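Local coordinates for FixK2 protein (Bradyrhizobium japonicum, PDB 4I2O) that binds DNA as a transcription factor of the CRP/FNR superfamily and probably regulates genes linked to nitrogen fixation, at residues A[159-164]-A[200-205]; A[166-171]-A[178-183]; A[209-212]-A[218-221]. The protein carries 1 engineered substitution. One frame throughout, in Å; residues are numbered along the deposited sequence.

Interaction 1 of 3, residues A[159-164]-A[200-205]; sequences ERVATF and RALSQL. With nucleotides of chain C.
Val161 meets Ala201, Leu202 and Leu205 where helix 157-172 packs across the DNA recognition helix, 195-207, of the Crp-like helix-turn-helix domain. The two helix segments cross at -72°, and their axes stay 10.0 Å apart, with Val161 over Ala201 where the backbones come nearest. Val161 CG2 rests 3.8 Å from Ala201 CB, the tightest point of a buried, wholly apolar seam. The other branch, Val161 CG1, is anti to the backbone N (chi1 172°) and thereby enters the cleft formed by Leu202 and Leu205, with Leu202 CD2 3.9 Å away and Leu205 CD1 slightly farther. Leu191 of helix 184-191 also packs on Val161.

The remote side of the recognition helix is polar and faces the major groove. There Ser203 OG lies against OP2 of DT9 of chain C, so close in the model that the geometry of this hydrogen bond is doubtful. Arg200 extends from CG to NE, and the methyl C7 of DT9 lies over one face of its guanidinium, offset toward the rim. Two bonds read DG10 of chain C: Arg200 NH1 donates to its N7 at 2.9 Å, and Arg200 NH2 to its O6 at 2.8 Å with an N-H...O angle of 157°.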
loop_
_atom_site.group_PDB
_atom_site.type_symbol
_atom_site.label_atom_id
_atom_site.label_comp_id
_atom_site.label_asym_id
_atom_site.label_seq_id
_atom_site.Cartn_x
_atom_site.Cartn_y
_atom_site.Cartn_z
ATOM N N GLU A 159 4.027 -9.496 15.837
ATOM C CA GLU A 159 2.981 -9.698 14.803
ATOM C C GLU A 159 3.458 -9.556 13.396
ATOM O O GLU A 159 2.980 -10.283 12.468
ATOM C CB GLU A 159 1.810 -8.693 15.097
ATOM C CG GLU A 159 1.053 -8.996 16.369
ATOM C CD GLU A 159 0.143 -7.819 16.776
ATOM O OE1 GLU A 159 0.357 -6.670 16.254
ATOM O OE2 GLU A 159 -0.663 -7.989 17.728
ATOM N N ARG A 160 4.353 -8.595 13.144
ATOM C CA ARG A 160 4.904 -8.420 11.811
ATOM C C ARG A 160 5.734 -9.611 11.421
ATOM O O ARG A 160 5.644 -10.088 10.283
ATOM C CB ARG A 160 5.800 -7.172 11.717
ATOM C CG ARG A 160 5.044 -5.844 12.052
ATOM C CD ARG A 160 5.993 -4.665 12.052
ATOM N NE ARG A 160 5.186 -3.505 12.583
ATOM C CZ ARG A 160 5.377 -2.226 12.258
ATOM N NH1 ARG A 160 6.332 -1.858 11.406
ATOM N NH2 ARG A 160 4.574 -1.286 12.812
ATOM N N VAL A 161 6.568 -10.074 12.325
ATOM C CA VAL A 161 7.412 -11.227 11.970
ATOM C C VAL A 161 6.615 -12.508 11.757
ATOM O O VAL A 161 6.873 -13.273 10.812
ATOM C CB VAL A 161 8.506 -11.435 13.075
ATOM C CG1 VAL A 161 9.302 -12.786 12.836
ATOM C CG2 VAL A 161 9.519 -10.245 12.988
ATOM N N ALA A 162 5.602 -12.727 12.574
ATOM C CA ALA A 162 4.773 -13.906 12.396
ATOM C C ALA A 162 4.008 -13.782 11.077
ATOM O O ALA A 162 3.852 -14.771 10.362
ATOM C CB ALA A 162 3.813 -14.038 13.553
ATOM N N THR A 163 3.524 -12.579 10.759
ATOM C CA THR A 163 2.837 -12.408 9.444
ATOM C C THR A 163 3.796 -12.797 8.316
ATOM O O THR A 163 3.429 -13.544 7.408
ATOM C CB THR A 163 2.376 -10.962 9.231
ATOM O OG1 THR A 163 1.458 -10.695 10.264
ATOM C CG2 THR A 163 1.618 -10.829 7.855
ATOM N N PHE A 164 5.018 -12.277 8.382
ATOM C CA PHE A 164 6.025 -12.500 7.361
ATOM C C PHE A 164 6.294 -13.986 7.223
ATOM O O PHE A 164 6.308 -14.539 6.089
ATOM C CB PHE A 164 7.313 -11.765 7.732
ATOM C CG PHE A 164 8.517 -12.215 6.925
ATOM C CD1 PHE A 164 8.698 -11.709 5.608
ATOM C CD2 PHE A 164 9.440 -13.085 7.464
ATOM C CE1 PHE A 164 9.792 -12.077 4.831
ATOM C CE2 PHE A 164 10.579 -13.519 6.691
ATOM C CZ PHE A 164 10.748 -12.982 5.365
ATOM N N ARG A 200 15.713 -11.017 16.986
ATOM C CA ARG A 200 15.233 -11.337 18.318
ATOM C C ARG A 200 13.911 -12.061 18.308
ATOM O O ARG A 200 13.704 -12.992 19.107
ATOM C CB ARG A 200 15.101 -10.033 19.210
ATOM C CG ARG A 200 16.401 -9.217 19.303
ATOM C CD ARG A 200 16.231 -7.936 20.249
ATOM N NE ARG A 200 17.152 -6.870 19.849
ATOM C CZ ARG A 200 18.447 -6.857 20.148
ATOM N NH1 ARG A 200 19.003 -7.855 20.858
ATOM N NH2 ARG A 200 19.197 -5.847 19.719
ATOM N N ALA A 201 13.006 -11.650 17.416
ATOM C CA ALA A 201 11.698 -12.268 17.341
ATOM C C ALA A 201 11.869 -13.701 16.840
ATOM O O ALA A 201 11.251 -14.642 17.363
ATOM C CB ALA A 201 10.787 -11.491 16.372
ATOM N N LEU A 202 12.711 -13.876 15.819
ATOM C CA LEU A 202 13.005 -15.246 15.324
ATOM C C LEU A 202 13.659 -16.105 16.398
ATOM O O LEU A 202 13.322 -17.285 16.555
ATOM C CB LEU A 202 13.885 -15.199 14.073
ATOM C CG LEU A 202 13.224 -14.568 12.876
ATOM C CD1 LEU A 202 14.305 -14.442 11.762
ATOM C CD2 LEU A 202 12.055 -15.453 12.366
ATOM N N SER A 203 14.585 -15.529 17.160
ATOM C CA SER A 203 15.178 -16.274 18.283
ATOM C C SER A 203 14.159 -16.725 19.303
ATOM O O SER A 203 14.205 -17.840 19.803
ATOM C CB SER A 203 16.279 -15.471 18.998
ATOM O OG SER A 203 17.456 -15.349 18.196
ATOM N N GLN A 204 13.241 -15.825 19.633
ATOM C CA GLN A 204 12.206 -16.158 20.570
ATOM C C GLN A 204 11.282 -17.274 20.063
ATOM O O GLN A 204 10.920 -18.166 20.853
ATOM C CB GLN A 204 11.413 -14.858 20.865
ATOM C CG GLN A 204 10.330 -14.969 21.905
ATOM C CD GLN A 204 9.640 -13.628 22.095
ATOM O OE1 GLN A 204 10.188 -12.582 21.708
ATOM N NE2 GLN A 204 8.427 -13.648 22.650
ATOM N N LEU A 205 10.912 -17.224 18.769
ATOM C CA LEU A 205 10.009 -18.245 18.174
ATOM C C LEU A 205 10.705 -19.594 18.191
ATOM O O LEU A 205 10.080 -20.641 18.470
ATOM C CB LEU A 205 9.584 -17.878 16.733
ATOM C CG LEU A 205 8.772 -16.581 16.633
ATOM C CD1 LEU A 205 8.644 -16.112 15.128
ATOM C CD2 LEU A 205 7.398 -16.836 17.281
ATOM P P DG C 10 22.004 -12.714 25.636
ATOM O OP1 DG C 10 22.436 -13.631 26.709
ATOM O OP2 DG C 10 20.576 -12.437 25.384
ATOM O "O5'" DG C 10 22.663 -11.278 25.880
ATOM C "C5'" DG C 10 24.091 -11.193 26.032
ATOM C "C4'" DG C 10 24.387 -9.710 26.228
ATOM O "O4'" DG C 10 24.243 -9.004 24.954
ATOM C "C3'" DG C 10 23.514 -8.981 27.267
ATOM O "O3'" DG C 10 24.458 -8.323 28.077
ATOM C "C2'" DG C 10 22.697 -8.015 26.427
ATOM C "C1'" DG C 10 23.612 -7.760 25.240
ATOM N N9 DG C 10 22.929 -7.333 23.996
ATOM C C8 DG C 10 21.925 -7.973 23.289
ATOM N N7 DG C 10 21.564 -7.323 22.218
ATOM C C5 DG C 10 22.402 -6.209 22.186
ATOM C C6 DG C 10 22.497 -5.175 21.242
ATOM O O6 DG C 10 21.840 -5.065 20.195
ATOM N N1 DG C 10 23.495 -4.266 21.564
ATOM C C2 DG C 10 24.282 -4.338 22.698
ATOM N N2 DG C 10 25.176 -3.344 22.875
ATOM N N3 DG C 10 24.235 -5.341 23.582
ATOM C C4 DG C 10 23.247 -6.208 23.284
ATOM P P DT C 9 20.759 -15.962 19.951
ATOM O OP1 DT C 9 21.028 -17.302 20.509
ATOM O OP2 DT C 9 19.377 -15.501 19.677
ATOM O "O5'" DT C 9 21.367 -14.801 20.876
ATOM C "C5'" DT C 9 22.730 -14.974 21.419
ATOM C "C4'" DT C 9 23.056 -13.615 21.997
ATOM O "O4'" DT C 9 23.098 -12.572 20.983
ATOM C "C3'" DT C 9 22.041 -13.100 23.016
ATOM O "O3'" DT C 9 22.704 -13.225 24.278
ATOM C "C2'" DT C 9 21.861 -11.637 22.677
ATOM C "C1'" DT C 9 22.952 -11.350 21.674
ATOM N N1 DT C 9 22.676 -10.325 20.611
ATOM C C2 DT C 9 23.640 -9.333 20.444
ATOM O O2 DT C 9 24.658 -9.217 21.152
ATOM N N3 DT C 9 23.391 -8.438 19.445
ATOM C C4 DT C 9 22.319 -8.452 18.576
ATOM O O4 DT C 9 22.216 -7.600 17.686
ATOM C C5 DT C 9 21.353 -9.513 18.774
ATOM C C7 DT C 9 20.134 -9.572 17.848
ATOM C C6 DT C 9 21.594 -10.419 19.740
#

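Interaction 2 of 3, residues A[166-171]-A[178-183]; sequences LEMDRR and MALPMS. Engineered in segment 178-183: Ser183 (natural residue Cys). With nucleotides of chain C.
Met168, on the inner face of helix 157-172, touches Met178, Leu180 and Met182 in turn as the chain leaves strand 177-179 for the helix-turn-helix. Met168 CB lies between two partners, 3.8 Å from Met178 SD and only slightly farther from Leu180 CD2. Met168 CG, the next atom, is directed away from the carbonyl carbon (chi1 -69°) and comes 3.8 Å from the same Leu180 CD2, the two side chains crossing at about a right angle. Bends at chi2 and chi3 then turn the methionine away from the strand. Its sulfur still reaches Met182, whose CE lies 4.0 Å from Met168 SD. The terminal methyl, Met168 CE, turns back over its own helix and lies 3.7 Å from Arg171 NH1.

Met178 approaches the helix from the strand end and presses its thioether on the backbone as well as on side chains. Met178 SD is 3.3 Å from Asp169 N and 3.8 Å from Asp169 CB, with no hydrogen bond joining the segments. The carboxylate of Asp169 turns elsewhere, to a salt bridge with Arg224. One turn of the helix also carries an internal charge pair, in which Arg171 NH1 meets Glu167 OE2 at 3.1 Å; the hydrogen bond within it is weak, and Arg171 has a second acidic partner in Asp90.

At the far end Ser183, an engineered residue, occupies the N-cap position of helix 184-191, where its OG accepts from Asp186 N. Ser183 CB lies 3.5 Å from phosphate oxygen OP2 of DA7 of chain C. The apolar cluster thus fills the angle between helix 157-172 and the three-stranded sheet: Met178 packs on Ile219 and Leu221 of strand 218-221, and Met182 packs on Phe164 of helix 157-172.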
loop_
_atom_site.group_PDB
_atom_site.type_symbol
_atom_site.label_atom_id
_atom_site.label_comp_id
_atom_site.label_asym_id
_atom_site.label_seq_id
_atom_site.Cartn_x
_atom_site.Cartn_y
_atom_site.Cartn_z
ATOM N N LEU A 166 4.481 -16.628 7.996
ATOM C CA LEU A 166 3.336 -17.263 7.358
ATOM C C LEU A 166 3.173 -16.971 5.865
ATOM O O LEU A 166 2.808 -17.869 5.097
ATOM C CB LEU A 166 2.053 -16.929 8.127
ATOM C CG LEU A 166 1.940 -17.512 9.565
ATOM C CD1 LEU A 166 0.811 -16.744 10.274
ATOM C CD2 LEU A 166 1.650 -18.999 9.548
ATOM N N GLU A 167 3.414 -15.717 5.463
ATOM C CA GLU A 167 3.392 -15.363 4.043
ATOM C C GLU A 167 4.474 -16.157 3.292
ATOM O O GLU A 167 4.237 -16.731 2.189
ATOM C CB GLU A 167 3.641 -13.859 3.866
ATOM C CG GLU A 167 3.597 -13.485 2.391
ATOM C CD GLU A 167 3.924 -12.046 2.099
ATOM O OE1 GLU A 167 4.498 -11.308 2.942
ATOM O OE2 GLU A 167 3.601 -11.624 0.987
ATOM N N MET A 168 5.684 -16.144 3.823
ATOM C CA MET A 168 6.753 -16.918 3.132
ATOM C C MET A 168 6.511 -18.421 3.108
ATOM O O MET A 168 6.851 -19.090 2.125
ATOM C CB MET A 168 8.061 -16.665 3.845
ATOM C CG MET A 168 8.633 -15.241 3.708
ATOM S SD MET A 168 8.911 -14.714 1.985
ATOM C CE MET A 168 7.489 -13.677 1.661
ATOM N N ASP A 169 5.968 -18.992 4.185
ATOM C CA ASP A 169 5.619 -20.399 4.182
ATOM C C ASP A 169 4.606 -20.717 3.053
ATOM O O ASP A 169 4.723 -21.683 2.326
ATOM C CB ASP A 169 5.046 -20.782 5.544
ATOM C CG ASP A 169 4.659 -22.262 5.623
ATOM O OD1 ASP A 169 3.456 -22.562 5.610
ATOM O OD2 ASP A 169 5.562 -23.120 5.753
ATOM N N ARG A 170 3.583 -19.888 2.913
ATOM C CA ARG A 170 2.601 -20.127 1.860
ATOM C C ARG A 170 3.232 -20.026 0.476
ATOM O O ARG A 170 2.914 -20.825 -0.443
ATOM C CB ARG A 170 1.471 -19.079 2.024
ATOM C CG ARG A 170 0.392 -19.191 0.969
ATOM C CD ARG A 170 -0.768 -18.234 1.299
ATOM N NE ARG A 170 -0.333 -16.879 1.659
ATOM C CZ ARG A 170 0.027 -15.948 0.766
ATOM N NH1 ARG A 170 0.065 -16.246 -0.539
ATOM N NH2 ARG A 170 0.358 -14.723 1.184
ATOM N N ARG A 171 4.147 -19.073 0.283
ATOM C CA ARG A 171 4.665 -18.780 -1.069
ATOM C C ARG A 171 5.878 -19.600 -1.456
ATOM O O ARG A 171 6.136 -19.824 -2.642
ATOM C CB ARG A 171 5.048 -17.301 -1.158
ATOM C CG ARG A 171 3.739 -16.420 -1.116
ATOM C CD ARG A 171 4.057 -14.954 -1.042
ATOM N NE ARG A 171 4.693 -14.488 -2.277
ATOM C CZ ARG A 171 5.364 -13.338 -2.344
ATOM N NH1 ARG A 171 5.476 -12.555 -1.264
ATOM N NH2 ARG A 171 5.921 -12.966 -3.488
ATOM N N MET A 178 11.158 -23.559 4.459
ATOM C CA MET A 178 11.354 -22.323 3.713
ATOM C C MET A 178 12.835 -22.062 3.579
ATOM O O MET A 178 13.538 -21.911 4.590
ATOM C CB MET A 178 10.793 -21.145 4.559
ATOM C CG MET A 178 9.479 -21.451 5.081
ATOM S SD MET A 178 8.743 -19.932 5.687
ATOM C CE MET A 178 9.321 -19.912 7.371
ATOM N N ALA A 179 13.315 -21.948 2.358
ATOM C CA ALA A 179 14.685 -21.514 2.144
ATOM C C ALA A 179 14.557 -20.052 1.766
ATOM O O ALA A 179 14.130 -19.703 0.632
ATOM C CB ALA A 179 15.355 -22.318 1.020
ATOM N N LEU A 180 14.836 -19.178 2.715
ATOM C CA LEU A 180 14.533 -17.762 2.519
ATOM C C LEU A 180 15.679 -17.197 1.717
ATOM O O LEU A 180 16.859 -17.545 1.989
ATOM C CB LEU A 180 14.527 -17.056 3.887
ATOM C CG LEU A 180 13.272 -17.322 4.723
ATOM C CD1 LEU A 180 13.448 -16.548 6.062
ATOM C CD2 LEU A 180 11.959 -16.972 3.993
ATOM N N PRO A 181 15.380 -16.400 0.691
ATOM C CA PRO A 181 16.530 -15.950 -0.126
ATOM C C PRO A 181 17.161 -14.665 0.371
ATOM O O PRO A 181 18.274 -14.356 -0.118
ATOM C CB PRO A 181 15.919 -15.668 -1.503
ATOM C CG PRO A 181 14.438 -15.222 -1.143
ATOM C CD PRO A 181 14.086 -16.238 -0.019
ATOM N N MET A 182 16.508 -13.926 1.289
ATOM C CA MET A 182 16.953 -12.608 1.664
ATOM C C MET A 182 17.545 -12.533 3.109
ATOM O O MET A 182 17.273 -13.417 3.982
ATOM C CB MET A 182 15.734 -11.632 1.508
ATOM C CG MET A 182 14.707 -11.744 2.658
ATOM S SD MET A 182 13.731 -13.237 2.744
ATOM C CE MET A 182 12.498 -13.073 1.437
ATOM N N SER A 183 18.325 -11.476 3.327
ATOM C CA SER A 183 18.998 -11.193 4.579
ATOM C C SER A 183 18.040 -10.669 5.622
ATOM O O SER A 183 16.901 -10.311 5.311
ATOM C CB SER A 183 20.048 -10.095 4.339
ATOM O OG SER A 183 19.351 -8.896 3.986
ATOM P P DA C 7 21.634 -12.701 7.377
ATOM O OP1 DA C 7 20.769 -13.678 6.680
ATOM O OP2 DA C 7 21.270 -11.237 7.408
ATOM O "O5'" DA C 7 21.839 -13.101 8.893
ATOM C "C5'" DA C 7 22.313 -14.502 9.227
ATOM C "C4'" DA C 7 22.477 -14.540 10.753
ATOM O "O4'" DA C 7 23.662 -13.782 11.098
ATOM C "C3'" DA C 7 21.313 -13.956 11.531
ATOM O "O3'" DA C 7 20.795 -15.125 12.252
ATOM C "C2'" DA C 7 21.949 -12.894 12.485
ATOM C "C1'" DA C 7 23.449 -13.292 12.404
ATOM N N9 DA C 7 24.317 -12.119 12.502
ATOM C C8 DA C 7 24.340 -11.016 11.686
ATOM N N7 DA C 7 25.251 -10.110 12.008
ATOM C C5 DA C 7 25.916 -10.686 13.103
ATOM C C6 DA C 7 26.962 -10.225 13.902
ATOM N N6 DA C 7 27.531 -9.039 13.622
ATOM N N1 DA C 7 27.418 -11.039 14.930
ATOM C C2 DA C 7 26.741 -12.209 15.089
ATOM N N3 DA C 7 25.687 -12.717 14.370
ATOM C C4 DA C 7 25.354 -11.912 13.406
#

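Interaction 3 of 3, residues A[209-212]-A[218-221]; sequences GILG and QIVL
A beta hairpin follows the recognition helix, and its two strands, 211-213 and 218-221, are joined here by Gly212 and Val220. These residues form an antiparallel hydrogen-bonded pair with both bonds made. Gly212 N donates to Val220 O at 2.7 Å, and Val220 N returns a bond of 2.9 Å to Gly212 O. The same two carbonyl oxygens also receive CA-H...O contacts: Leu211 CA lies 3.2 Å from Val220 O, and Ile219 CA lies 3.4 Å from Gly212 O. Each oxygen is therefore approached by an N-H and by a C-H of the facing strand.

This hairpin is the wing of the winged helix-turn-helix of CRP-like regulators, and strand 177-179 completes its small sheet along the other edge of strand 218-221. Leu211 and Leu221 make the neighbouring non-hydrogen-bonded pair, their side chains on the sheet face that looks to the helices. Leu211 CB lies 4.2 Å from Leu221 CD2 and 4.1 Å from Ile219 CG2. With CG set between the backbone N and the carbonyl carbon (chi1 54°), the Leu211 side chain packs against Leu202 and Leu205 of the recognition helix and Leu165 of helix 157-172. Leu221 instead packs on Leu227 of helix 224-228. The Val220 side chain lies on the reverse face, where Gly212 opposite it has none.

The lead-in from the recognition helix is a Schellman motif, in which Gly209, at positive phi (89°), ends the helical turn. Ile210 then carries the chain to the strand, its side chain packed on Leu205, Arg226 and Leu227.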
loop_
_atom_site.group_PDB
_atom_site.type_symbol
_atom_site.label_atom_id
_atom_site.label_comp_id
_atom_site.label_asym_id
_atom_site.label_seq_id
_atom_site.Cartn_x
_atom_site.Cartn_y
_atom_site.Cartn_z
ATOM N N GLY A 209 9.767 -23.219 20.399
ATOM C CA GLY A 209 9.441 -24.447 19.683
ATOM C C GLY A 209 8.547 -24.181 18.470
ATOM O O GLY A 209 8.063 -25.120 17.819
ATOM N N ILE A 210 8.330 -22.911 18.148
ATOM C CA ILE A 210 7.496 -22.591 16.988
ATOM C C ILE A 210 8.142 -22.769 15.626
ATOM O O ILE A 210 7.456 -23.135 14.662
ATOM C CB ILE A 210 6.790 -21.228 17.165
ATOM C CG1 ILE A 210 5.877 -21.311 18.381
ATOM C CG2 ILE A 210 5.978 -20.845 15.893
ATOM C CD1 ILE A 210 5.319 -19.909 18.796
ATOM N N LEU A 211 9.452 -22.560 15.518
ATOM C CA LEU A 211 10.115 -22.840 14.262
ATOM C C LEU A 211 11.405 -23.575 14.530
ATOM O O LEU A 211 11.891 -23.584 15.658
ATOM C CB LEU A 211 10.408 -21.565 13.501
ATOM C CG LEU A 211 11.168 -20.429 14.154
ATOM C CD1 LEU A 211 12.700 -20.578 14.000
ATOM C CD2 LEU A 211 10.694 -19.128 13.531
ATOM N N GLY A 212 11.944 -24.163 13.479
ATOM C CA GLY A 212 13.208 -24.892 13.567
ATOM C C GLY A 212 14.135 -24.149 12.612
ATOM O O GLY A 212 13.648 -23.574 11.623
ATOM N N GLN A 218 17.181 -21.111 6.584
ATOM C CA GLN A 218 16.419 -22.335 6.285
ATOM C C GLN A 218 15.517 -22.583 7.471
ATOM O O GLN A 218 15.977 -22.976 8.513
ATOM C CB GLN A 218 17.356 -23.500 6.105
ATOM C CG GLN A 218 18.320 -23.230 4.999
ATOM C CD GLN A 218 17.720 -23.566 3.689
ATOM O OE1 GLN A 218 16.680 -24.252 3.614
ATOM N NE2 GLN A 218 18.343 -23.083 2.626
ATOM N N ILE A 219 14.229 -22.339 7.329
ATOM C CA ILE A 219 13.352 -22.279 8.506
ATOM C C ILE A 219 12.216 -23.256 8.311
ATOM O O ILE A 219 11.689 -23.360 7.206
ATOM C CB ILE A 219 12.787 -20.865 8.717
ATOM C CG1 ILE A 219 13.907 -19.916 9.157
ATOM C CG2 ILE A 219 11.681 -20.905 9.712
ATOM C CD1 ILE A 219 13.497 -18.442 9.337
ATOM N N VAL A 220 11.854 -23.994 9.362
ATOM C CA VAL A 220 10.780 -24.996 9.251
ATOM C C VAL A 220 9.786 -24.543 10.296
ATOM O O VAL A 220 10.130 -24.474 11.483
ATOM C CB VAL A 220 11.239 -26.439 9.580
ATOM C CG1 VAL A 220 10.047 -27.371 9.659
ATOM C CG2 VAL A 220 12.117 -27.011 8.492
ATOM N N LEU A 221 8.567 -24.188 9.888
ATOM C CA LEU A 221 7.541 -23.851 10.884
ATOM C C LEU A 221 7.024 -25.131 11.516
ATOM O O LEU A 221 6.534 -26.032 10.828
ATOM C CB LEU A 221 6.361 -23.104 10.250
ATOM C CG LEU A 221 6.743 -21.832 9.537
ATOM C CD1 LEU A 221 5.418 -21.163 9.056
ATOM C CD2 LEU A 221 7.478 -20.912 10.563
#

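In the fold
The three interactions form one continuous core beneath the DNA-reading surface, with centres 11 to 13 Å apart. Interactions 1 and 2 share helix 157-172 and meet where Phe164 CZ lies 4.0 Å from Met182 SD. Interaction 3 follows interaction 1 along the chain: Leu205 O probably accepts a hydrogen bond from Ile210 N at 2.9 Å, and Leu205 CB packs 3.6 Å from Leu211 CD2. Interactions 2 and 3 share a sheet, in which Met178 N lies 2.8 Å from Ile219 O. Base contacts with chain C come from interaction 1, interaction 2 approaches a phosphate, and the nearest atom of interaction 3 stays about 6 Å from the DNA.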